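Local coordinates for uncharacterized protein Rv2277c (Mycobacterium tuberculosis, PDB 5VUG) that is uncharacterised but probably hydrolyses phosphodiesters, as glycerophosphodiester phosphodiesterases do, at residues P11-D22 and L265-A276; G203-V212 and S223-D231. All blocks are in the same frame, centred on the assembly; numbering follows the deposited sequence.

Contact 1. Residues P11-D22 and L265-A276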
loop_
_atom_site.group_PDB
_atom_site.type_symbol
_atom_site.label_atom_id
_atom_site.label_comp_id
_atom_site.label_asym_id
_atom_site.label_seq_id
_atom_site.Cartn_x
_atom_site.Cartn_y
_atom_site.Cartn_z
ATOM N N PRO A 11 -9.256 -25.157 -9.733
ATOM C CA PRO A 11 -8.681 -24.990 -8.390
ATOM C C PRO A 11 -9.311 -25.972 -7.412
ATOM O O PRO A 11 -10.483 -26.332 -7.531
ATOM C CB PRO A 11 -9.045 -23.543 -8.027
ATOM C CG PRO A 11 -9.285 -22.866 -9.359
ATOM C CD PRO A 11 -9.879 -23.923 -10.239
HETATM N N MSE A 12 -8.513 -26.421 -6.442
HETATM C CA MSE A 12 -9.046 -27.199 -5.328
HETATM C C MSE A 12 -10.089 -26.391 -4.573
HETATM O O MSE A 12 -9.873 -25.207 -4.286
HETATM C CB MSE A 12 -7.933 -27.560 -4.340
HETATM C CG MSE A 12 -6.970 -28.623 -4.826
HETATM SE SE MSE A 12 -5.369 -28.559 -3.724
HETATM C CE MSE A 12 -6.212 -28.732 -1.960
ATOM N N ILE A 13 -11.200 -27.028 -4.212
ATOM C CA ILE A 13 -12.204 -26.395 -3.362
ATOM C C ILE A 13 -11.885 -26.734 -1.912
ATOM O O ILE A 13 -11.945 -27.906 -1.516
ATOM C CB ILE A 13 -13.623 -26.857 -3.725
ATOM C CG1 ILE A 13 -13.917 -26.604 -5.211
ATOM C CG2 ILE A 13 -14.645 -26.167 -2.816
ATOM C CD1 ILE A 13 -13.785 -25.159 -5.635
ATOM N N VAL A 14 -11.571 -25.717 -1.111
ATOM C CA VAL A 14 -11.187 -25.914 0.291
ATOM C C VAL A 14 -12.277 -25.326 1.182
ATOM O O VAL A 14 -12.615 -24.145 1.054
ATOM C CB VAL A 14 -9.809 -25.300 0.599
ATOM C CG1 VAL A 14 -9.439 -25.503 2.070
ATOM C CG2 VAL A 14 -8.732 -25.898 -0.306
ATOM N N ALA A 15 -12.828 -26.141 2.084
ATOM C CA ALA A 15 -13.941 -25.706 2.935
ATOM C C ALA A 15 -13.422 -24.844 4.084
ATOM O O ALA A 15 -12.742 -25.344 4.990
ATOM C CB ALA A 15 -14.710 -26.910 3.473
ATOM N N HIS A 16 -13.780 -23.559 4.074
ATOM C CA HIS A 16 -13.288 -22.617 5.075
ATOM C C HIS A 16 -13.976 -22.846 6.418
ATOM O O HIS A 16 -15.194 -22.666 6.534
ATOM C CB HIS A 16 -13.565 -21.196 4.597
ATOM C CG HIS A 16 -12.995 -20.139 5.487
ATOM N ND1 HIS A 16 -13.671 -18.977 5.782
ATOM C CD2 HIS A 16 -11.810 -20.062 6.140
ATOM C CE1 HIS A 16 -12.935 -18.230 6.588
ATOM N NE2 HIS A 16 -11.798 -18.863 6.818
ATOM N N ARG A 17 -13.192 -23.193 7.445
ATOM C CA ARG A 17 -13.733 -23.572 8.757
ATOM C C ARG A 17 -14.748 -24.704 8.616
ATOM O O ARG A 17 -15.769 -24.743 9.307
ATOM C CB ARG A 17 -14.337 -22.388 9.520
ATOM C CG ARG A 17 -13.542 -21.098 9.455
ATOM C CD ARG A 17 -14.329 -20.009 10.169
ATOM N NE ARG A 17 -13.790 -18.684 9.912
ATOM C CZ ARG A 17 -14.511 -17.575 9.953
ATOM N NH1 ARG A 17 -13.940 -16.410 9.704
ATOM N NH2 ARG A 17 -15.808 -17.634 10.243
ATOM N N ALA A 18 -14.460 -25.626 7.692
ATOM C CA ALA A 18 -15.325 -26.751 7.357
ATOM C C ALA A 18 -16.617 -26.327 6.673
ATOM O O ALA A 18 -17.556 -27.126 6.579
ATOM C CB ALA A 18 -15.598 -27.679 8.556
ATOM N N GLY A 19 -16.673 -25.096 6.161
ATOM C CA GLY A 19 -17.825 -24.632 5.408
ATOM C C GLY A 19 -18.827 -23.848 6.232
ATOM O O GLY A 19 -19.999 -24.231 6.331
ATOM N N THR A 20 -18.370 -22.703 6.754
ATOM C CA THR A 20 -19.075 -21.942 7.783
ATOM C C THR A 20 -20.478 -21.488 7.359
ATOM O O THR A 20 -21.348 -21.296 8.218
ATOM C CB THR A 20 -18.174 -20.769 8.199
ATOM O OG1 THR A 20 -18.829 -19.947 9.168
ATOM C CG2 THR A 20 -17.804 -19.928 7.011
ATOM N N ARG A 21 -20.722 -21.295 6.060
ATOM C CA ARG A 21 -22.047 -20.857 5.617
ATOM C C ARG A 21 -23.080 -21.981 5.690
ATOM O O ARG A 21 -24.259 -21.726 5.973
ATOM C CB ARG A 21 -21.955 -20.308 4.193
ATOM C CG ARG A 21 -23.276 -19.942 3.561
ATOM C CD ARG A 21 -23.960 -18.803 4.281
ATOM N NE ARG A 21 -24.796 -18.025 3.366
ATOM C CZ ARG A 21 -25.967 -18.429 2.881
ATOM N NH1 ARG A 21 -26.464 -19.614 3.217
ATOM N NH2 ARG A 21 -26.649 -17.644 2.056
ATOM N N ASP A 22 -22.664 -23.220 5.456
ATOM C CA ASP A 22 -23.594 -24.331 5.295
ATOM C C ASP A 22 -24.000 -24.985 6.614
ATOM O O ASP A 22 -25.150 -25.413 6.757
ATOM C CB ASP A 22 -22.974 -25.399 4.389
ATOM C CG ASP A 22 -22.752 -24.914 2.965
ATOM O OD1 ASP A 22 -23.345 -23.892 2.558
ATOM O OD2 ASP A 22 -21.983 -25.577 2.239
ATOM N N LEU A 265 -4.993 -20.353 -9.805
ATOM C CA LEU A 265 -4.773 -20.625 -8.390
ATOM C C LEU A 265 -4.930 -22.117 -8.117
ATOM O O LEU A 265 -5.820 -22.776 -8.661
ATOM C CB LEU A 265 -5.772 -19.856 -7.530
ATOM C CG LEU A 265 -5.709 -18.330 -7.559
ATOM C CD1 LEU A 265 -6.683 -17.748 -6.535
ATOM C CD2 LEU A 265 -4.291 -17.828 -7.311
ATOM N N ASP A 266 -4.061 -22.647 -7.258
ATOM C CA ASP A 266 -4.132 -24.063 -6.916
ATOM C C ASP A 266 -5.381 -24.386 -6.114
ATOM O O ASP A 266 -5.874 -25.523 -6.171
ATOM C CB ASP A 266 -2.891 -24.479 -6.132
ATOM C CG ASP A 266 -1.637 -24.385 -6.959
ATOM O OD1 ASP A 266 -1.340 -25.335 -7.716
ATOM O OD2 ASP A 266 -0.970 -23.344 -6.877
ATOM N N ALA A 267 -5.894 -23.416 -5.354
ATOM C CA ALA A 267 -6.996 -23.671 -4.439
ATOM C C ALA A 267 -7.766 -22.384 -4.195
ATOM O O ALA A 267 -7.223 -21.276 -4.319
ATOM C CB ALA A 267 -6.465 -24.202 -3.097
ATOM N N VAL A 268 -9.045 -22.547 -3.839
ATOM C CA VAL A 268 -9.899 -21.455 -3.385
ATOM C C VAL A 268 -10.534 -21.835 -2.054
ATOM O O VAL A 268 -10.947 -22.984 -1.852
ATOM C CB VAL A 268 -10.989 -21.083 -4.413
ATOM C CG1 VAL A 268 -10.361 -20.491 -5.662
ATOM C CG2 VAL A 268 -11.864 -22.297 -4.775
ATOM N N LEU A 269 -10.608 -20.864 -1.146
ATOM C CA LEU A 269 -11.110 -21.080 0.209
ATOM C C LEU A 269 -12.539 -20.542 0.275
ATOM O O LEU A 269 -12.752 -19.333 0.152
ATOM C CB LEU A 269 -10.198 -20.357 1.200
ATOM C CG LEU A 269 -10.377 -20.599 2.698
ATOM C CD1 LEU A 269 -10.351 -22.089 3.031
ATOM C CD2 LEU A 269 -9.268 -19.880 3.472
ATOM N N VAL A 270 -13.515 -21.440 0.467
ATOM C CA VAL A 270 -14.933 -21.128 0.284
ATOM C C VAL A 270 -15.731 -21.363 1.568
ATOM O O VAL A 270 -15.546 -22.369 2.264
ATOM C CB VAL A 270 -15.550 -21.903 -0.904
ATOM C CG1 VAL A 270 -14.749 -21.650 -2.183
ATOM C CG2 VAL A 270 -15.660 -23.409 -0.607
ATOM N N ASP A 271 -16.653 -20.437 1.864
ATOM C CA ASP A 271 -17.536 -20.599 3.014
ATOM C C ASP A 271 -18.668 -21.578 2.748
ATOM O O ASP A 271 -19.240 -22.117 3.702
ATOM C CB ASP A 271 -18.151 -19.260 3.434
ATOM C CG ASP A 271 -17.150 -18.325 4.095
ATOM O OD1 ASP A 271 -15.950 -18.651 4.138
ATOM O OD2 ASP A 271 -17.576 -17.260 4.595
ATOM N N SER A 272 -19.024 -21.808 1.486
ATOM C CA SER A 272 -20.140 -22.695 1.155
ATOM C C SER A 272 -19.707 -23.754 0.157
ATOM O O SER A 272 -19.800 -23.547 -1.062
ATOM C CB SER A 272 -21.329 -21.912 0.605
ATOM O OG SER A 272 -22.385 -22.790 0.259
ATOM N N PRO A 273 -19.255 -24.910 0.637
ATOM C CA PRO A 273 -19.038 -26.049 -0.266
ATOM C C PRO A 273 -20.245 -26.374 -1.128
ATOM O O PRO A 273 -20.077 -26.795 -2.278
ATOM C CB PRO A 273 -18.704 -27.182 0.712
ATOM C CG PRO A 273 -17.981 -26.462 1.829
ATOM C CD PRO A 273 -18.740 -25.167 1.995
ATOM N N LEU A 274 -21.466 -26.172 -0.617
ATOM C CA LEU A 274 -22.647 -26.452 -1.428
ATOM C C LEU A 274 -22.745 -25.506 -2.621
ATOM O O LEU A 274 -23.032 -25.944 -3.745
ATOM C CB LEU A 274 -23.910 -26.406 -0.561
ATOM C CG LEU A 274 -24.087 -27.623 0.352
ATOM C CD1 LEU A 274 -25.161 -27.382 1.416
ATOM C CD2 LEU A 274 -24.419 -28.864 -0.484
ATOM N N ALA A 275 -22.509 -24.207 -2.404
ATOM C CA ALA A 275 -22.498 -23.269 -3.523
ATOM C C ALA A 275 -21.367 -23.584 -4.490
ATOM O O ALA A 275 -21.537 -23.485 -5.713
ATOM C CB ALA A 275 -22.368 -21.837 -3.009
ATOM N N ALA A 276 -20.208 -23.986 -3.957
ATOM C CA ALA A 276 -19.041 -24.244 -4.796
ATOM C C ALA A 276 -19.250 -25.447 -5.707
ATOM O O ALA A 276 -18.680 -25.489 -6.804
ATOM C CB ALA A 276 -17.789 -24.424 -3.933
#
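Pro11 lays CB and CG against the carbonyl oxygen of Leu265 where the first and last strands of the TIM barrel, 12-16 and 267-270, come together in parallel and close the ring. From selenomethionine Met12 onward the backbones bond in regular parallel register: Met12 N to Asp266 O, Val268 N to Met12 O, Val14 N to Val268 O, Val270 N to Val14 O, and His16 N to Val270 O. Ile13 reaches Val268 CG2 with CD1 at 3.6 Å, while its CG2 spans Val270 CG2 and Ala276 CB, on the face that also takes Ala15 against Pro273 CG. On the other face Val14 CG1 meets Leu269 CD1 at 3.7 Å, and Trp43 of strand 41-48 packs on both residues. A chi1 of -175° turns the His16 ring away from its own N and alongside Asp271; ND1 donates to Asp271 OD1 (2.8 Å) on the syn side, ring and carboxylate being only 16° apart. That bond fixes the ring's rotation, and NE2 bonds a glycerol, probably from the crystallisation liquor, at the C-terminal end of the strands, where TIM barrels carry their active sites. Gly19 fits its CA against Pro273 CD, Thr20 lays CG2 alongside the Asp271 carboxylate, and Arg21 N donates to Asp271 O. Asp22 then holds the start of helix 273-277 with both oxygens: OD2 accepts from Leu274 N at 3.0 Å, and OD1 uses its syn lone pair for Ser272 OG (2.7 Å), the same hydroxyl that caps the helix by accepting from Ala275 N.

Contact 2. Residues G203-V212 and S223-D231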
loop_
_atom_site.group_PDB
_atom_site.type_symbol
_atom_site.label_atom_id
_atom_site.label_comp_id
_atom_site.label_asym_id
_atom_site.label_seq_id
_atom_site.Cartn_x
_atom_site.Cartn_y
_atom_site.Cartn_z
ATOM N N GLY A 203 -1.101 -18.171 0.752
ATOM C CA GLY A 203 -2.478 -17.770 0.532
ATOM C C GLY A 203 -2.705 -16.304 0.839
ATOM O O GLY A 203 -1.960 -15.685 1.600
ATOM N N PHE A 204 -3.740 -15.742 0.211
ATOM C CA PHE A 204 -4.127 -14.365 0.487
ATOM C C PHE A 204 -5.499 -14.139 -0.121
ATOM O O PHE A 204 -5.858 -14.799 -1.097
ATOM C CB PHE A 204 -3.136 -13.353 -0.105
ATOM C CG PHE A 204 -3.020 -12.089 0.694
ATOM C CD1 PHE A 204 -2.253 -12.054 1.848
ATOM C CD2 PHE A 204 -3.666 -10.933 0.289
ATOM C CE1 PHE A 204 -2.139 -10.886 2.590
ATOM C CE2 PHE A 204 -3.556 -9.757 1.027
ATOM C CZ PHE A 204 -2.789 -9.739 2.179
ATOM N N GLU A 205 -6.246 -13.196 0.465
ATOM C CA GLU A 205 -7.556 -12.803 -0.045
ATOM C C GLU A 205 -7.469 -12.299 -1.481
ATOM O O GLU A 205 -6.491 -11.668 -1.886
ATOM C CB GLU A 205 -8.133 -11.670 0.814
ATOM C CG GLU A 205 -8.746 -12.090 2.142
ATOM C CD GLU A 205 -7.737 -12.428 3.230
ATOM O OE1 GLU A 205 -6.518 -12.282 3.023
ATOM O OE2 GLU A 205 -8.187 -12.852 4.317
ATOM N N LEU A 206 -8.533 -12.566 -2.252
ATOM C CA LEU A 206 -8.658 -11.993 -3.593
ATOM C C LEU A 206 -8.877 -10.489 -3.547
ATOM O O LEU A 206 -8.486 -9.778 -4.485
ATOM C CB LEU A 206 -9.828 -12.638 -4.340
ATOM C CG LEU A 206 -9.526 -13.768 -5.321
ATOM C CD1 LEU A 206 -8.656 -14.819 -4.675
ATOM C CD2 LEU A 206 -10.830 -14.370 -5.855
ATOM N N HIS A 207 -9.526 -9.992 -2.490
ATOM C CA HIS A 207 -9.748 -8.570 -2.266
ATOM C C HIS A 207 -9.426 -8.287 -0.812
ATOM O O HIS A 207 -9.935 -8.973 0.078
ATOM C CB HIS A 207 -11.215 -8.211 -2.479
ATOM C CG HIS A 207 -11.797 -8.779 -3.726
ATOM N ND1 HIS A 207 -11.784 -8.105 -4.926
ATOM C CD2 HIS A 207 -12.413 -9.961 -3.962
ATOM C CE1 HIS A 207 -12.365 -8.848 -5.850
ATOM N NE2 HIS A 207 -12.757 -9.978 -5.291
ATOM N N ARG A 208 -8.602 -7.270 -0.563
ATOM C CA ARG A 208 -8.149 -6.993 0.794
ATOM C C ARG A 208 -8.074 -5.494 1.021
ATOM O O ARG A 208 -7.361 -4.789 0.299
ATOM C CB ARG A 208 -6.782 -7.635 1.051
ATOM C CG ARG A 208 -6.323 -7.535 2.508
ATOM C CD ARG A 208 -7.148 -8.442 3.415
ATOM N NE ARG A 208 -6.556 -8.559 4.747
ATOM C CZ ARG A 208 -7.143 -8.180 5.880
ATOM N NH1 ARG A 208 -8.366 -7.659 5.869
ATOM N NH2 ARG A 208 -6.507 -8.337 7.034
ATOM N N ASP A 209 -8.783 -5.010 2.043
ATOM C CA ASP A 209 -8.640 -3.615 2.446
ATOM C C ASP A 209 -7.292 -3.414 3.128
ATOM O O ASP A 209 -6.944 -4.137 4.068
ATOM C CB ASP A 209 -9.740 -3.231 3.433
ATOM C CG ASP A 209 -11.092 -3.113 2.785
ATOM O OD1 ASP A 209 -11.157 -2.823 1.571
ATOM O OD2 ASP A 209 -12.093 -3.305 3.501
ATOM N N VAL A 210 -6.527 -2.427 2.657
ATOM C CA VAL A 210 -5.259 -2.059 3.273
ATOM C C VAL A 210 -5.200 -0.544 3.410
ATOM O O VAL A 210 -6.018 0.189 2.856
ATOM C CB VAL A 210 -4.037 -2.587 2.489
ATOM C CG1 VAL A 210 -4.054 -4.108 2.450
ATOM C CG2 VAL A 210 -4.000 -2.009 1.086
ATOM N N THR A 211 -4.228 -0.073 4.180
ATOM C CA THR A 211 -3.910 1.347 4.180
ATOM C C THR A 211 -2.485 1.521 3.692
ATOM O O THR A 211 -1.599 0.736 4.038
ATOM C CB THR A 211 -4.064 2.005 5.556
ATOM O OG1 THR A 211 -3.020 1.551 6.425
ATOM C CG2 THR A 211 -5.408 1.681 6.157
ATOM N N VAL A 212 -2.279 2.541 2.870
ATOM C CA VAL A 212 -0.966 2.880 2.340
ATOM C C VAL A 212 -0.556 4.205 2.955
ATOM O O VAL A 212 -1.320 5.175 2.900
ATOM C CB VAL A 212 -1.014 2.990 0.808
ATOM C CG1 VAL A 212 0.315 3.479 0.287
ATOM C CG2 VAL A 212 -1.374 1.639 0.196
ATOM N N SER A 223 -3.775 6.578 2.444
ATOM C CA SER A 223 -4.860 6.212 1.541
ATOM C C SER A 223 -5.391 4.840 1.919
ATOM O O SER A 223 -4.615 3.894 2.092
ATOM C CB SER A 223 -4.388 6.184 0.085
ATOM O OG SER A 223 -3.898 7.454 -0.304
ATOM N N ALA A 224 -6.713 4.732 2.026
ATOM C CA ALA A 224 -7.376 3.444 2.166
ATOM C C ALA A 224 -7.642 2.883 0.773
ATOM O O ALA A 224 -8.218 3.570 -0.074
ATOM C CB ALA A 224 -8.697 3.627 2.915
ATOM N N VAL A 225 -7.211 1.647 0.525
ATOM C CA VAL A 225 -7.282 1.069 -0.815
ATOM C C VAL A 225 -7.639 -0.401 -0.694
ATOM O O VAL A 225 -7.128 -1.103 0.183
ATOM C CB VAL A 225 -5.939 1.197 -1.570
ATOM C CG1 VAL A 225 -6.095 0.786 -3.045
ATOM C CG2 VAL A 225 -5.374 2.608 -1.465
ATOM N N ASN A 226 -8.491 -0.877 -1.595
ATOM C CA ASN A 226 -8.752 -2.305 -1.695
ATOM C C ASN A 226 -7.791 -2.918 -2.712
ATOM O O ASN A 226 -7.730 -2.477 -3.865
ATOM C CB ASN A 226 -10.204 -2.590 -2.061
ATOM C CG ASN A 226 -10.542 -4.056 -1.891
ATOM O OD1 ASN A 226 -10.291 -4.852 -2.779
ATOM N ND2 ASN A 226 -11.075 -4.423 -0.727
ATOM N N ALA A 227 -7.025 -3.911 -2.277
ATOM C CA ALA A 227 -5.988 -4.523 -3.099
ATOM C C ALA A 227 -6.471 -5.851 -3.669
ATOM O O ALA A 227 -6.972 -6.706 -2.931
ATOM C CB ALA A 227 -4.730 -4.758 -2.267
ATOM N N GLU A 228 -6.314 -6.021 -4.982
ATOM C CA GLU A 228 -6.576 -7.283 -5.674
ATOM C C GLU A 228 -5.228 -7.801 -6.176
ATOM O O GLU A 228 -4.759 -7.413 -7.253
ATOM C CB GLU A 228 -7.578 -7.047 -6.800
ATOM C CG GLU A 228 -8.895 -6.474 -6.287
ATOM C CD GLU A 228 -9.896 -6.179 -7.398
ATOM O OE1 GLU A 228 -9.741 -6.718 -8.518
ATOM O OE2 GLU A 228 -10.845 -5.411 -7.145
ATOM N N LEU A 229 -4.603 -8.682 -5.392
ATOM C CA LEU A 229 -3.181 -8.972 -5.547
ATOM C C LEU A 229 -2.873 -10.192 -6.400
ATOM O O LEU A 229 -1.721 -10.347 -6.828
ATOM C CB LEU A 229 -2.532 -9.153 -4.173
ATOM C CG LEU A 229 -2.554 -7.870 -3.338
ATOM C CD1 LEU A 229 -2.179 -8.201 -1.904
ATOM C CD2 LEU A 229 -1.612 -6.812 -3.920
ATOM N N TRP A 230 -3.850 -11.064 -6.646
ATOM C CA TRP A 230 -3.633 -12.260 -7.448
ATOM C C TRP A 230 -4.021 -11.972 -8.891
ATOM O O TRP A 230 -5.181 -11.652 -9.174
ATOM C CB TRP A 230 -4.462 -13.434 -6.922
ATOM C CG TRP A 230 -4.033 -13.997 -5.587
ATOM C CD1 TRP A 230 -4.775 -14.021 -4.436
ATOM C CD2 TRP A 230 -2.788 -14.645 -5.273
ATOM N NE1 TRP A 230 -4.067 -14.637 -3.428
ATOM C CE2 TRP A 230 -2.845 -15.028 -3.915
ATOM C CE3 TRP A 230 -1.630 -14.935 -6.008
ATOM C CZ2 TRP A 230 -1.785 -15.678 -3.273
ATOM C CZ3 TRP A 230 -0.577 -15.581 -5.371
ATOM C CH2 TRP A 230 -0.663 -15.948 -4.016
ATOM N N ASP A 231 -3.047 -12.086 -9.792
ATOM C CA ASP A 231 -3.249 -11.999 -11.232
ATOM C C ASP A 231 -2.288 -12.985 -11.889
ATOM O O ASP A 231 -1.520 -13.670 -11.205
ATOM C CB ASP A 231 -3.128 -10.554 -11.747
ATOM C CG ASP A 231 -1.828 -9.870 -11.336
ATOM O OD1 ASP A 231 -0.780 -10.534 -11.201
ATOM O OD2 ASP A 231 -1.853 -8.633 -11.169
HETATM O O HOH W 1 -5.588 -9.189 -2.743
HETATM O O HOH W 2 -6.768 -10.881 -6.408
HETATM O O HOH W 3 -12.617 -7.066 0.602
#
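Trp230 NE1 donates to Phe204 O at 2.9 Å, the oxygen lying in the plane of the indole although the N-H comes in from above the carbonyl plane. Phe204 CB lies 3.7 Å from Trp230 NE1, Leu206 CD1 approaches Trp230 CD1 at 4.0 Å, and Leu229 CD1 touches CE2 of the Phe204 ring. Beyond this apolar end the strands 208-215 and 220-227 pair as an antiparallel beta hairpin, with Arg208-Ala227, Val210-Val225 and Val212-Ser223 as hydrogen-bonded pairs. On one face of it Asn226 has CG trans to the backbone N (chi1 -168°), which carries the amide across to Asp209: ND2 gives a 2.8 Å bond to Asp209 OD1, in the amide plane but from above the carboxylate, the two planes being 85° apart. His207 and Glu228 meet at the base of the hairpin, His207 ND1 lying 3.6 Å from Glu228 CG, while NE2 of the imidazole is held by Asp256. Between the two segments, where the ladder gives way to the loop 228-231, two waters take over. Water 1 donates to Glu205 O and Ala227 O and accepts from Leu229 N; water 2 joins Leu206 O to Trp230 N. Farther out, Glu205 forms a salt bridge with Arg176, Arg208 forms one with Glu214 of the second subunit, and Ser223 OG bonds Arg180 of that subunit. Thr211 and Val212 extend the sheet into an antiparallel ladder with a strand of the second subunit. The chemistry thus implies a divided role: tryptophan, leucines and bridging waters seat the hairpin's base on the barrel, while the arm, through charged, polar and valine contacts and a shared ladder, meets the second subunit.

The centre of contact 1 lies about 10 Å, and that of contact 2 about 17 Å, from the centre of the chain. Both are partly buried: contact 1 buries its aliphatic strand core in the barrel, whereas contact 2 exposes Asp209 and Ala224 on the hairpin. Both reach the same sheet: 267-270 pairs with 245-249, which in turn pairs with 201-205. Along the chain contact 2 is nested within the loop that contact 1 closes. They meet at Leu265, whose CD1 packs on Leu206 CD1 and CD2 on Trp230 CD2. Contact 1 combines parallel pairing with carboxylate bonds at one end; contact 2 combines antiparallel pairing with water bridges and partners in the second subunit, which does not touch contact 1.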